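Local coordinates for protein DNA polymerase III, beta subunit (Eubacterium rectale, PDB 3T0P) that probably encircles DNA as a ring-shaped head-to-tail homodimer and tethers DNA polymerases and other proteins to it as a sliding clamp, at residues I36-N41 and G60-R65; A93-V98 and G110-D115; D252-V257 and Y340-K345; D289-L294 and N304-I309. All blocks are in the same frame, centred on the assembly; numbering follows the deposited sequence. Where two conformers were deposited one is given.

Contact 1: I36-N41 and G60-R65; sequences IDASAN and GTIEER
R65 runs its side chain along the turn at S39-N41 and meets it with the edge of its guanidinium group. NE donates to A40 O at 2.8 Å, with an N-H...O angle of 164°. A40 O lies near the guanidinium plane, while NE stands above the carbonyl plane of A40. NH2 reaches N41 OD1 at 2.7 Å, but the bond is bent and weak. The N41 amide is turned 62° from the guanidinium. The R65 chain is extended from CG to NE, which carries CD past S39 O at 3.3 Å. R65 CA makes a CA-H...O contact with A38 O. I62, beside the arginine, sets CG1 near its own backbone N (chi1 -52°). Its CD1 then touches N41 C at 3.7 Å, and CG1 comes to 4.3 Å from A38 CB. D37 OD1 accepts from S39 N, an Asx turn, and from S39 OG. D37 OD2 is held by Y118. The contact joins the turn after strand 33-38 to the corner at E63 in the N-terminal domain of the sliding clamp, where the chain changes sheets. The strong NE bond fixes the guanidinium on that side, while the weak NH2 bond probably holds its end less firmly.

Contact 2: A93-V98 and G110-D115; sequences ASFKTV and GKSGDD
F95 and G110 meet at the open end of the beta hairpin formed by strands 96-101 and 104-109. G110 N donates to F95 O at 2.7 Å, with an N-H...O angle of 168°. T97 OG1 gives F95 O a second bond at 3.2 Å, so this oxygen is gripped from opposite faces of its carbonyl plane. This is the tight part. The F95 ring extends it along the departing chain. CG sits beside the backbone N (chi1 -55°), which lays one ring face against K111 and S112. S112 N lies 3.9 Å above the plane, over the ring centre, and S112 CB approaches CZ at 3.6 Å. K111 C lies over the same face, offset toward the rim, 4.1 Å from F95 CD1. A93 O stands over the opposite face. An alanine in place of F95 would probably open a gap beside S112 and leave the chain after G110 less firmly held. The loose side is the exposed K111 side chain, which starts away from the F95 segment, and the residues from G113 on, which do not touch that segment. Residues 113-115 take up helical backbone angles without regular bonds. An ST turn marks this change, with S112 OG accepting from D114 N at 3.1 Å.

Contact 3: D252-V257 and Y340-K345; sequences DYDTKV and YMVNPK. With PGR (R-1,2-propanediol), chain R.
T255 and M341, the latter present as selenomethionine, form an antiparallel hydrogen-bonded pair, and K256 faces Y340 in the next, non-hydrogen-bonded pair. M341 N donates to T255 O at 2.9 Å. M341 O accepts twice, from D254 N at 2.7 Å and from T255 N at 2.9 Å.

The aromatic contact is a T-shaped stack. The edge of Y340 points at the face of Y253, with planes 67° apart. Y340 CD2 lies 3.5 Å above the Y253 plane, over the ring centre. Y253 holds CG between its backbone N and carbonyl carbon (chi1 59°), which turns a face of the ring to the Y340 edge. K256 is extended and lies side by side with Y340, pointing the same way; its CE is 3.3 Å from Y340 OH. A serine in place of Y340 is likely to leave the Y253 face without its partner and the K256 methylenes without their neighbour.

Apolar packing continues where V257 CG2 meets M341 CE at 3.9 Å.

K314 satisfies two polar groups: its NZ forms a salt bridge with D254 OD2, and its O accepts from the buried T255 OG1. D254 OD1 takes a weak bond from O2 of a propanediol, probably from the crystallisation liquor.

Two residues, D254 and T255, thus face the single M341: a classic beta bulge, here where strand 255-260 begins in the C-terminal domain of the clamp.

Contact 4: D289-L294 and N304-I309; sequences DGNMEL and NEDIDI
M292 and I307 pair near the open end of the beta hairpin of strands 291-297 and 302-308, in the C-terminal domain. Their backbones exchange two bonds: M292 N to I307 O at 2.8 Å and I307 N to M292 O at 2.7 Å. L294 and E305 form the next hydrogen-bonded pair. Where the hairpin opens, I309 N donates to G290 O at 3.2 Å.

One face carries polar groups. N291 ND2 donates to D306 OD1 at 3.2 Å, straight on the amide side but from above the carboxylate plane. E293 and D306 run side by side, their carboxylate planes 13° apart, with E293 OE2 4.0 Å from D306 OD1. A water donates to both of these oxygens, which probably eases the closeness of like charges.

The face of M292, L294 and I307 is largely apolar, with E305 the charged exception. L294 CD1 meets I307 CD1 at 3.6 Å. I309 places CG1 between its backbone N and carbonyl carbon (chi1 65°), which sets CG1 3.4 Å from N291 N; CG2 packs on M292 CB at 3.9 Å.

Helix 261-272 backs this face through L264 and C267. From that helix R270 makes a salt bridge with E305 OE2. Outermost is the second subunit. N304 and E305 pair with one of its strands, so the sheet continues across the dimer interface. There D308 OD1 forms a salt bridge with K103 NZ of the second subunit.

From the N terminus, contact 1 comes first. It closes a loop of two strands, 43-48 and 52-58, and ties the edge strand 61-64 of one sheet to the turn after strand 33-38 of another. Contact 2 follows in series and closes the hairpin 96-101/104-109 of the same domain. The centres of these two lie about 15 Å apart without touching. Contacts 3 and 4 belong to the C-terminal domain, on the opposite side of the chain's centre. Contact 3 closes a loop of 82 residues and pairs strands 255-260 and 336-341; contact 4 is a hairpin nested inside it. These two touch where V257 packs on I309 and M292, joining two sheets of that domain.

Contact 1: I36-N41 and G60-R65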
loop_
_atom_site.group_PDB
_atom_site.type_symbol
_atom_site.label_atom_id
_atom_site.label_comp_id
_atom_site.label_asym_id
_atom_site.label_seq_id
_atom_site.Cartn_x
_atom_site.Cartn_y
_atom_site.Cartn_z
ATOM N N ILE B 36 10.536 7.281 28.015
ATOM C CA ILE B 36 11.575 6.323 28.345
ATOM C C ILE B 36 11.737 6.421 29.863
ATOM O O ILE B 36 12.172 7.457 30.367
ATOM C CB ILE B 36 12.917 6.487 27.589
ATOM C CG1 ILE B 36 12.723 6.600 26.060
ATOM C CG2 ILE B 36 13.890 5.354 27.963
ATOM C CD1 ILE B 36 13.918 7.131 25.378
ATOM N N ASP B 37 11.307 5.384 30.591
ATOM C CA ASP B 37 11.454 5.347 32.039
ATOM C C ASP B 37 12.526 4.331 32.397
ATOM O O ASP B 37 12.322 3.126 32.248
ATOM C CB ASP B 37 10.115 5.023 32.738
ATOM C CG ASP B 37 10.133 5.200 34.254
ATOM O OD1 ASP B 37 11.206 5.015 34.869
ATOM O OD2 ASP B 37 9.076 5.510 34.822
ATOM N N ALA B 38 13.681 4.827 32.807
ATOM C CA ALA B 38 14.801 4.018 33.257
ATOM C C ALA B 38 15.189 4.457 34.683
ATOM O O ALA B 38 16.372 4.498 35.014
ATOM C CB ALA B 38 15.962 4.183 32.302
ATOM N N SER B 39 14.180 4.807 35.529
ATOM C CA SER B 39 14.408 5.289 36.902
ATOM C C SER B 39 14.678 4.156 37.892
ATOM O O SER B 39 15.316 4.399 38.911
ATOM C CB SER B 39 13.225 6.113 37.388
ATOM O OG SER B 39 12.070 5.295 37.449
ATOM N N ALA B 40 14.197 2.937 37.613
ATOM C CA ALA B 40 14.400 1.784 38.495
ATOM C C ALA B 40 15.496 0.841 37.932
ATOM O O ALA B 40 16.617 1.294 37.703
ATOM C CB ALA B 40 13.082 1.035 38.695
ATOM N N ASN B 41 15.173 -0.451 37.713
ATOM C CA ASN B 41 16.118 -1.449 37.209
ATOM C C ASN B 41 15.697 -1.996 35.846
ATOM O O ASN B 41 16.296 -2.952 35.356
ATOM C CB ASN B 41 16.263 -2.601 38.210
ATOM C CG ASN B 41 16.918 -2.189 39.501
ATOM O OD1 ASN B 41 18.044 -1.681 39.524
ATOM N ND2 ASN B 41 16.225 -2.408 40.609
ATOM N N GLY B 60 18.405 -4.025 27.979
ATOM C CA GLY B 60 19.500 -3.082 27.862
ATOM C C GLY B 60 20.173 -2.794 29.179
ATOM O O GLY B 60 19.788 -3.345 30.212
ATOM N N THR B 61 21.159 -1.901 29.147
ATOM C CA THR B 61 21.958 -1.512 30.293
ATOM C C THR B 61 21.645 -0.084 30.682
ATOM O O THR B 61 21.690 0.815 29.835
ATOM C CB THR B 61 23.444 -1.692 29.944
ATOM O OG1 THR B 61 23.649 -3.045 29.542
ATOM C CG2 THR B 61 24.394 -1.337 31.111
ATOM N N ILE B 62 21.353 0.126 31.985
ATOM C CA ILE B 62 21.130 1.450 32.567
ATOM C C ILE B 62 22.468 1.868 33.175
ATOM O O ILE B 62 22.927 1.249 34.133
ATOM C CB ILE B 62 19.950 1.521 33.588
ATOM C CG1 ILE B 62 18.632 0.940 32.992
ATOM C CG2 ILE B 62 19.753 2.962 34.073
ATOM C CD1 ILE B 62 17.543 0.575 33.982
ATOM N N GLU B 63 23.104 2.876 32.593
ATOM C CA GLU B 63 24.384 3.388 33.059
ATOM C C GLU B 63 24.153 4.492 34.078
ATOM O O GLU B 63 24.930 4.642 35.020
ATOM C CB GLU B 63 25.209 3.912 31.882
ATOM C CG GLU B 63 26.294 2.953 31.428
ATOM C CD GLU B 63 27.511 3.609 30.798
ATOM O OE1 GLU B 63 28.145 4.467 31.456
ATOM O OE2 GLU B 63 27.857 3.228 29.658
ATOM N N GLU B 64 23.093 5.282 33.858
ATOM C CA GLU B 64 22.651 6.401 34.687
ATOM C C GLU B 64 21.128 6.451 34.580
ATOM O O GLU B 64 20.580 6.570 33.483
ATOM C CB GLU B 64 23.322 7.720 34.254
ATOM N N ARG B 65 20.454 6.242 35.719
ATOM C CA ARG B 65 19.000 6.222 35.843
ATOM C C ARG B 65 18.391 7.561 35.434
ATOM O O ARG B 65 19.011 8.619 35.623
ATOM C CB ARG B 65 18.595 5.867 37.277
ATOM C CG ARG B 65 18.776 4.396 37.605
ATOM C CD ARG B 65 18.576 4.166 39.091
ATOM N NE ARG B 65 18.291 2.763 39.396
ATOM C CZ ARG B 65 18.941 2.048 40.308
ATOM N NH1 ARG B 65 19.915 2.599 41.025
ATOM N NH2 ARG B 65 18.618 0.779 40.516
HETATM O O HOH W 1 17.802 -3.140 32.224
#

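Contact 2: A93-V98 and G110-D115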
loop_
_atom_site.group_PDB
_atom_site.type_symbol
_atom_site.label_atom_id
_atom_site.label_comp_id
_atom_site.label_asym_id
_atom_site.label_seq_id
_atom_site.Cartn_x
_atom_site.Cartn_y
_atom_site.Cartn_z
ATOM N N ALA B 93 20.139 17.855 31.914
ATOM C CA ALA B 93 19.093 18.557 32.672
ATOM C C ALA B 93 18.231 19.475 31.790
ATOM O O ALA B 93 17.044 19.657 32.086
ATOM C CB ALA B 93 19.713 19.352 33.806
ATOM N N SER B 94 18.809 20.007 30.698
ATOM C CA SER B 94 18.123 20.885 29.750
ATOM C C SER B 94 17.284 20.079 28.736
ATOM O O SER B 94 16.694 20.661 27.823
ATOM C CB SER B 94 19.144 21.754 29.023
ATOM O OG SER B 94 19.991 20.981 28.189
ATOM N N PHE B 95 17.262 18.740 28.889
ATOM C CA PHE B 95 16.520 17.758 28.088
ATOM C C PHE B 95 17.106 17.557 26.685
ATOM O O PHE B 95 16.476 16.900 25.859
ATOM C CB PHE B 95 14.998 18.060 28.037
ATOM C CG PHE B 95 14.421 18.162 29.426
ATOM C CD1 PHE B 95 14.442 17.066 30.287
ATOM C CD2 PHE B 95 13.953 19.376 29.914
ATOM C CE1 PHE B 95 13.975 17.178 31.602
ATOM C CE2 PHE B 95 13.477 19.487 31.226
ATOM C CZ PHE B 95 13.501 18.390 32.064
ATOM N N LYS B 96 18.338 18.046 26.441
ATOM C CA LYS B 96 19.060 17.796 25.198
ATOM C C LYS B 96 19.401 16.300 25.204
ATOM O O LYS B 96 19.901 15.777 26.206
ATOM C CB LYS B 96 20.312 18.686 25.075
ATOM N N THR B 97 19.028 15.605 24.132
ATOM C CA THR B 97 19.197 14.172 24.008
ATOM C C THR B 97 20.127 13.843 22.846
ATOM O O THR B 97 19.948 14.329 21.720
ATOM C CB THR B 97 17.801 13.509 23.840
ATOM O OG1 THR B 97 16.981 13.898 24.943
ATOM C CG2 THR B 97 17.866 11.972 23.790
ATOM N N VAL B 98 21.096 12.970 23.131
ATOM C CA VAL B 98 22.025 12.420 22.145
ATOM C C VAL B 98 21.719 10.938 21.986
ATOM O O VAL B 98 21.681 10.191 22.967
ATOM C CB VAL B 98 23.519 12.641 22.482
ATOM C CG1 VAL B 98 24.375 12.390 21.247
ATOM C CG2 VAL B 98 23.760 14.040 23.036
ATOM N N GLY B 110 14.323 16.660 24.167
ATOM C CA GLY B 110 13.245 15.917 24.794
ATOM C C GLY B 110 12.421 16.822 25.681
ATOM O O GLY B 110 12.584 18.046 25.671
ATOM N N LYS B 111 11.509 16.220 26.430
ATOM C CA LYS B 111 10.629 16.891 27.382
ATOM C C LYS B 111 10.728 16.181 28.700
ATOM O O LYS B 111 11.102 15.004 28.741
ATOM C CB LYS B 111 9.167 16.891 26.884
ATOM C CG LYS B 111 8.883 17.923 25.813
ATOM C CD LYS B 111 7.411 17.951 25.433
ATOM C CE LYS B 111 7.157 18.923 24.302
ATOM N NZ LYS B 111 5.782 19.482 24.350
ATOM N N SER B 112 10.376 16.878 29.784
ATOM C CA SER B 112 10.354 16.256 31.102
ATOM C C SER B 112 9.268 15.168 31.127
ATOM O O SER B 112 8.201 15.335 30.520
ATOM C CB SER B 112 10.083 17.296 32.185
ATOM O OG SER B 112 9.878 16.669 33.443
ATOM N N GLY B 113 9.560 14.074 31.824
ATOM C CA GLY B 113 8.606 12.992 32.027
ATOM C C GLY B 113 7.511 13.356 33.024
ATOM O O GLY B 113 6.479 12.681 33.077
ATOM N N ASP B 114 7.720 14.441 33.809
ATOM C CA ASP B 114 6.784 14.970 34.816
ATOM C C ASP B 114 5.465 15.487 34.184
ATOM O O ASP B 114 4.462 15.598 34.880
ATOM C CB ASP B 114 7.453 16.089 35.631
ATOM C CG ASP B 114 8.637 15.629 36.457
ATOM N N ASP B 115 5.478 15.782 32.872
ATOM C CA ASP B 115 4.326 16.245 32.100
ATOM C C ASP B 115 3.505 15.048 31.595
ATOM O O ASP B 115 2.314 15.188 31.300
ATOM C CB ASP B 115 4.814 17.100 30.919
#

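Contact 3: D252-V257 and Y340-K345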
loop_
_atom_site.group_PDB
_atom_site.type_symbol
_atom_site.label_atom_id
_atom_site.label_comp_id
_atom_site.label_asym_id
_atom_site.label_seq_id
_atom_site.Cartn_x
_atom_site.Cartn_y
_atom_site.Cartn_z
ATOM N N ASP B 252 -37.130 -18.015 15.694
ATOM C CA ASP B 252 -38.195 -18.305 14.727
ATOM C C ASP B 252 -37.897 -17.700 13.358
ATOM O O ASP B 252 -37.499 -16.538 13.274
ATOM C CB ASP B 252 -39.577 -17.839 15.215
ATOM C CG ASP B 252 -39.578 -16.781 16.295
ATOM O OD1 ASP B 252 -39.067 -15.666 16.034
ATOM O OD2 ASP B 252 -40.105 -17.060 17.396
ATOM N N TYR B 253 -38.087 -18.499 12.296
ATOM C CA TYR B 253 -37.854 -18.105 10.894
ATOM C C TYR B 253 -38.864 -18.763 9.970
ATOM O O TYR B 253 -39.391 -19.814 10.318
ATOM C CB TYR B 253 -36.426 -18.495 10.456
ATOM C CG TYR B 253 -36.116 -19.975 10.556
ATOM C CD1 TYR B 253 -35.622 -20.527 11.738
ATOM C CD2 TYR B 253 -36.285 -20.818 9.464
ATOM C CE1 TYR B 253 -35.315 -21.887 11.829
ATOM C CE2 TYR B 253 -35.971 -22.173 9.538
ATOM C CZ TYR B 253 -35.479 -22.704 10.721
ATOM O OH TYR B 253 -35.172 -24.045 10.790
ATOM N N ASP B 254 -39.043 -18.208 8.756
ATOM C CA ASP B 254 -39.959 -18.746 7.741
ATOM C C ASP B 254 -39.189 -19.277 6.529
ATOM O O ASP B 254 -39.751 -19.995 5.713
ATOM C CB ASP B 254 -40.974 -17.665 7.300
ATOM C CG ASP B 254 -42.040 -17.306 8.331
ATOM O OD1 ASP B 254 -42.240 -18.101 9.292
ATOM O OD2 ASP B 254 -42.711 -16.255 8.153
ATOM N N THR B 255 -37.918 -18.919 6.410
ATOM C CA THR B 255 -37.052 -19.326 5.304
ATOM C C THR B 255 -35.662 -19.662 5.830
ATOM O O THR B 255 -35.097 -18.897 6.612
ATOM C CB THR B 255 -36.966 -18.188 4.245
ATOM O OG1 THR B 255 -38.276 -17.681 3.936
ATOM C CG2 THR B 255 -36.220 -18.608 2.964
ATOM N N LYS B 256 -35.101 -20.789 5.375
ATOM C CA LYS B 256 -33.737 -21.192 5.693
ATOM C C LYS B 256 -33.022 -21.484 4.383
ATOM O O LYS B 256 -33.533 -22.239 3.557
ATOM C CB LYS B 256 -33.703 -22.405 6.635
ATOM C CG LYS B 256 -32.285 -22.824 7.017
ATOM C CD LYS B 256 -32.252 -24.180 7.673
ATOM C CE LYS B 256 -30.838 -24.631 7.919
ATOM N NZ LYS B 256 -30.805 -25.857 8.751
ATOM N N VAL B 257 -31.857 -20.872 4.182
ATOM C CA VAL B 257 -31.081 -21.030 2.948
ATOM C C VAL B 257 -29.703 -21.592 3.266
ATOM O O VAL B 257 -28.987 -21.049 4.099
ATOM C CB VAL B 257 -30.983 -19.676 2.160
ATOM C CG1 VAL B 257 -30.046 -19.778 0.969
ATOM C CG2 VAL B 257 -32.366 -19.207 1.712
ATOM N N TYR B 340 -31.138 -17.366 7.759
ATOM C CA TYR B 340 -32.468 -17.523 8.343
ATOM C C TYR B 340 -33.223 -16.234 8.203
ATOM O O TYR B 340 -32.718 -15.176 8.596
ATOM C CB TYR B 340 -32.390 -17.928 9.844
ATOM C CG TYR B 340 -31.718 -19.258 10.079
ATOM C CD1 TYR B 340 -30.337 -19.347 10.222
ATOM C CD2 TYR B 340 -32.448 -20.435 10.073
ATOM C CE1 TYR B 340 -29.708 -20.573 10.418
ATOM C CE2 TYR B 340 -31.836 -21.666 10.270
ATOM C CZ TYR B 340 -30.466 -21.732 10.449
ATOM O OH TYR B 340 -29.873 -22.953 10.645
HETATM N N MSE B 341 -34.447 -16.311 7.667
HETATM C CA MSE B 341 -35.261 -15.112 7.465
HETATM C C MSE B 341 -36.662 -15.334 7.906
HETATM O O MSE B 341 -37.148 -16.456 7.816
HETATM C CB MSE B 341 -35.272 -14.717 5.965
HETATM C CG MSE B 341 -34.100 -13.880 5.551
HETATM SE SE MSE B 341 -33.314 -14.444 3.861
HETATM C CE MSE B 341 -32.911 -16.367 4.369
ATOM N N VAL B 342 -37.361 -14.255 8.250
ATOM C CA VAL B 342 -38.796 -14.316 8.543
ATOM C C VAL B 342 -39.528 -13.664 7.390
ATOM O O VAL B 342 -40.356 -14.309 6.739
ATOM C CB VAL B 342 -39.208 -13.687 9.898
ATOM C CG1 VAL B 342 -40.729 -13.737 10.066
ATOM C CG2 VAL B 342 -38.526 -14.385 11.057
ATOM N N ASN B 343 -39.220 -12.378 7.131
ATOM C CA ASN B 343 -39.881 -11.601 6.089
ATOM C C ASN B 343 -38.948 -10.470 5.578
ATOM O O ASN B 343 -37.906 -10.211 6.200
ATOM C CB ASN B 343 -41.238 -11.069 6.616
ATOM C CG ASN B 343 -41.149 -10.117 7.770
ATOM O OD1 ASN B 343 -40.491 -9.066 7.698
ATOM N ND2 ASN B 343 -41.856 -10.443 8.845
ATOM N N PRO B 344 -39.318 -9.769 4.474
ATOM C CA PRO B 344 -38.409 -8.750 3.900
ATOM C C PRO B 344 -38.090 -7.534 4.782
ATOM O O PRO B 344 -37.209 -6.748 4.431
ATOM C CB PRO B 344 -39.137 -8.308 2.631
ATOM C CG PRO B 344 -39.991 -9.471 2.273
ATOM C CD PRO B 344 -40.484 -9.986 3.593
ATOM N N LYS B 345 -38.783 -7.377 5.909
ATOM C CA LYS B 345 -38.558 -6.253 6.812
ATOM C C LYS B 345 -37.896 -6.716 8.115
ATOM O O LYS B 345 -37.433 -5.868 8.869
ATOM C CB LYS B 345 -39.888 -5.536 7.091
ATOM C CG LYS B 345 -40.274 -4.565 5.978
ATOM C CD LYS B 345 -41.743 -4.148 6.047
ATOM C CE LYS B 345 -42.063 -2.877 5.285
ATOM N NZ LYS B 345 -41.548 -2.877 3.885
HETATM C C1 PGR R . -42.282 -20.522 11.370
HETATM C C2 PGR R . -43.239 -19.533 12.061
HETATM C C3 PGR R . -42.535 -18.179 12.256
HETATM O O1 PGR R . -42.996 -21.617 10.780
HETATM O O2 PGR R . -44.428 -19.352 11.281
HETATM O O HOH W 2 -43.932 -13.017 8.491
#

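Contact 4: D289-L294 and N304-I309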
loop_
_atom_site.group_PDB
_atom_site.type_symbol
_atom_site.label_atom_id
_atom_site.label_comp_id
_atom_site.label_asym_id
_atom_site.label_seq_id
_atom_site.Cartn_x
_atom_site.Cartn_y
_atom_site.Cartn_z
ATOM N N ASP B 289 -37.038 -22.077 -4.715
ATOM C CA ASP B 289 -36.549 -23.451 -4.586
ATOM C C ASP B 289 -35.294 -23.663 -5.428
ATOM O O ASP B 289 -35.291 -23.384 -6.632
ATOM C CB ASP B 289 -37.630 -24.470 -5.004
ATOM N N GLY B 290 -34.230 -24.097 -4.769
ATOM C CA GLY B 290 -32.957 -24.389 -5.416
ATOM C C GLY B 290 -32.176 -23.234 -6.015
ATOM O O GLY B 290 -31.102 -23.465 -6.570
ATOM N N ASN B 291 -32.693 -21.987 -5.918
ATOM C CA ASN B 291 -32.036 -20.845 -6.535
ATOM C C ASN B 291 -32.165 -19.543 -5.774
ATOM O O ASN B 291 -33.222 -19.184 -5.280
ATOM C CB ASN B 291 -32.595 -20.612 -7.961
ATOM C CG ASN B 291 -31.746 -19.673 -8.785
ATOM O OD1 ASN B 291 -30.670 -20.037 -9.268
ATOM N ND2 ASN B 291 -32.170 -18.428 -8.903
HETATM N N MSE B 292 -31.069 -18.792 -5.774
HETATM C CA MSE B 292 -31.002 -17.424 -5.306
HETATM C C MSE B 292 -30.594 -16.558 -6.492
HETATM O O MSE B 292 -29.532 -16.774 -7.093
HETATM C CB MSE B 292 -30.039 -17.227 -4.130
HETATM C CG MSE B 292 -29.986 -15.778 -3.713
HETATM SE SE MSE B 292 -28.597 -15.331 -2.416
HETATM C CE MSE B 292 -29.352 -16.233 -0.804
ATOM N N GLU B 293 -31.437 -15.589 -6.820
ATOM C CA GLU B 293 -31.151 -14.601 -7.843
ATOM C C GLU B 293 -30.802 -13.275 -7.167
ATOM O O GLU B 293 -31.581 -12.780 -6.342
ATOM C CB GLU B 293 -32.344 -14.431 -8.784
ATOM C CG GLU B 293 -32.019 -13.437 -9.883
ATOM C CD GLU B 293 -33.169 -13.114 -10.808
ATOM O OE1 GLU B 293 -34.202 -12.591 -10.329
ATOM O OE2 GLU B 293 -33.035 -13.392 -12.021
ATOM N N LEU B 294 -29.649 -12.706 -7.527
ATOM C CA LEU B 294 -29.144 -11.434 -7.023
ATOM C C LEU B 294 -29.097 -10.412 -8.131
ATOM O O LEU B 294 -28.612 -10.700 -9.222
ATOM C CB LEU B 294 -27.749 -11.593 -6.395
ATOM C CG LEU B 294 -27.686 -12.533 -5.208
ATOM C CD1 LEU B 294 -27.239 -13.917 -5.661
ATOM C CD2 LEU B 294 -26.743 -12.015 -4.166
ATOM N N ASN B 304 -27.126 -9.334 -13.019
ATOM C CA ASN B 304 -28.016 -10.412 -12.638
ATOM C C ASN B 304 -27.170 -11.672 -12.410
ATOM O O ASN B 304 -26.357 -12.020 -13.266
ATOM C CB ASN B 304 -29.095 -10.627 -13.712
ATOM C CG ASN B 304 -30.173 -11.554 -13.231
ATOM O OD1 ASN B 304 -31.094 -11.137 -12.543
ATOM N ND2 ASN B 304 -30.034 -12.846 -13.496
ATOM N N GLU B 305 -27.340 -12.341 -11.275
ATOM C CA GLU B 305 -26.588 -13.563 -10.986
ATOM C C GLU B 305 -27.471 -14.595 -10.291
ATOM O O GLU B 305 -28.234 -14.233 -9.407
ATOM C CB GLU B 305 -25.354 -13.262 -10.087
ATOM C CG GLU B 305 -24.456 -14.482 -9.920
ATOM C CD GLU B 305 -23.013 -14.271 -9.488
ATOM O OE1 GLU B 305 -22.533 -13.109 -9.514
ATOM O OE2 GLU B 305 -22.369 -15.277 -9.103
ATOM N N ASP B 306 -27.294 -15.879 -10.634
ATOM C CA ASP B 306 -28.005 -16.999 -10.016
ATOM C C ASP B 306 -27.034 -17.867 -9.230
ATOM O O ASP B 306 -25.968 -18.177 -9.719
ATOM C CB ASP B 306 -28.755 -17.846 -11.069
ATOM C CG ASP B 306 -29.883 -17.131 -11.792
ATOM O OD1 ASP B 306 -30.789 -16.601 -11.109
ATOM O OD2 ASP B 306 -29.886 -17.141 -13.040
ATOM N N ILE B 307 -27.394 -18.241 -8.008
ATOM C CA ILE B 307 -26.584 -19.126 -7.175
ATOM C C ILE B 307 -27.468 -20.295 -6.765
ATOM O O ILE B 307 -28.597 -20.082 -6.322
ATOM C CB ILE B 307 -25.959 -18.411 -5.936
ATOM C CG1 ILE B 307 -25.193 -17.124 -6.338
ATOM C CG2 ILE B 307 -25.041 -19.372 -5.136
ATOM C CD1 ILE B 307 -24.588 -16.338 -5.118
ATOM N N ASP B 308 -26.954 -21.527 -6.911
ATOM C CA ASP B 308 -27.633 -22.746 -6.466
ATOM C C ASP B 308 -27.701 -22.764 -4.938
ATOM O O ASP B 308 -26.693 -22.517 -4.281
ATOM C CB ASP B 308 -26.872 -23.994 -6.953
ATOM C CG ASP B 308 -26.899 -24.280 -8.437
ATOM O OD1 ASP B 308 -27.655 -23.594 -9.169
ATOM O OD2 ASP B 308 -26.186 -25.211 -8.869
ATOM N N ILE B 309 -28.882 -23.029 -4.372
ATOM C CA ILE B 309 -29.065 -23.087 -2.910
ATOM C C ILE B 309 -29.926 -24.285 -2.548
ATOM O O ILE B 309 -30.564 -24.895 -3.417
ATOM C CB ILE B 309 -29.711 -21.775 -2.336
ATOM C CG1 ILE B 309 -31.144 -21.568 -2.864
ATOM C CG2 ILE B 309 -28.818 -20.541 -2.573
ATOM C CD1 ILE B 309 -31.926 -20.525 -2.199
HETATM O O HOH W 3 -33.260 -16.281 -12.578
#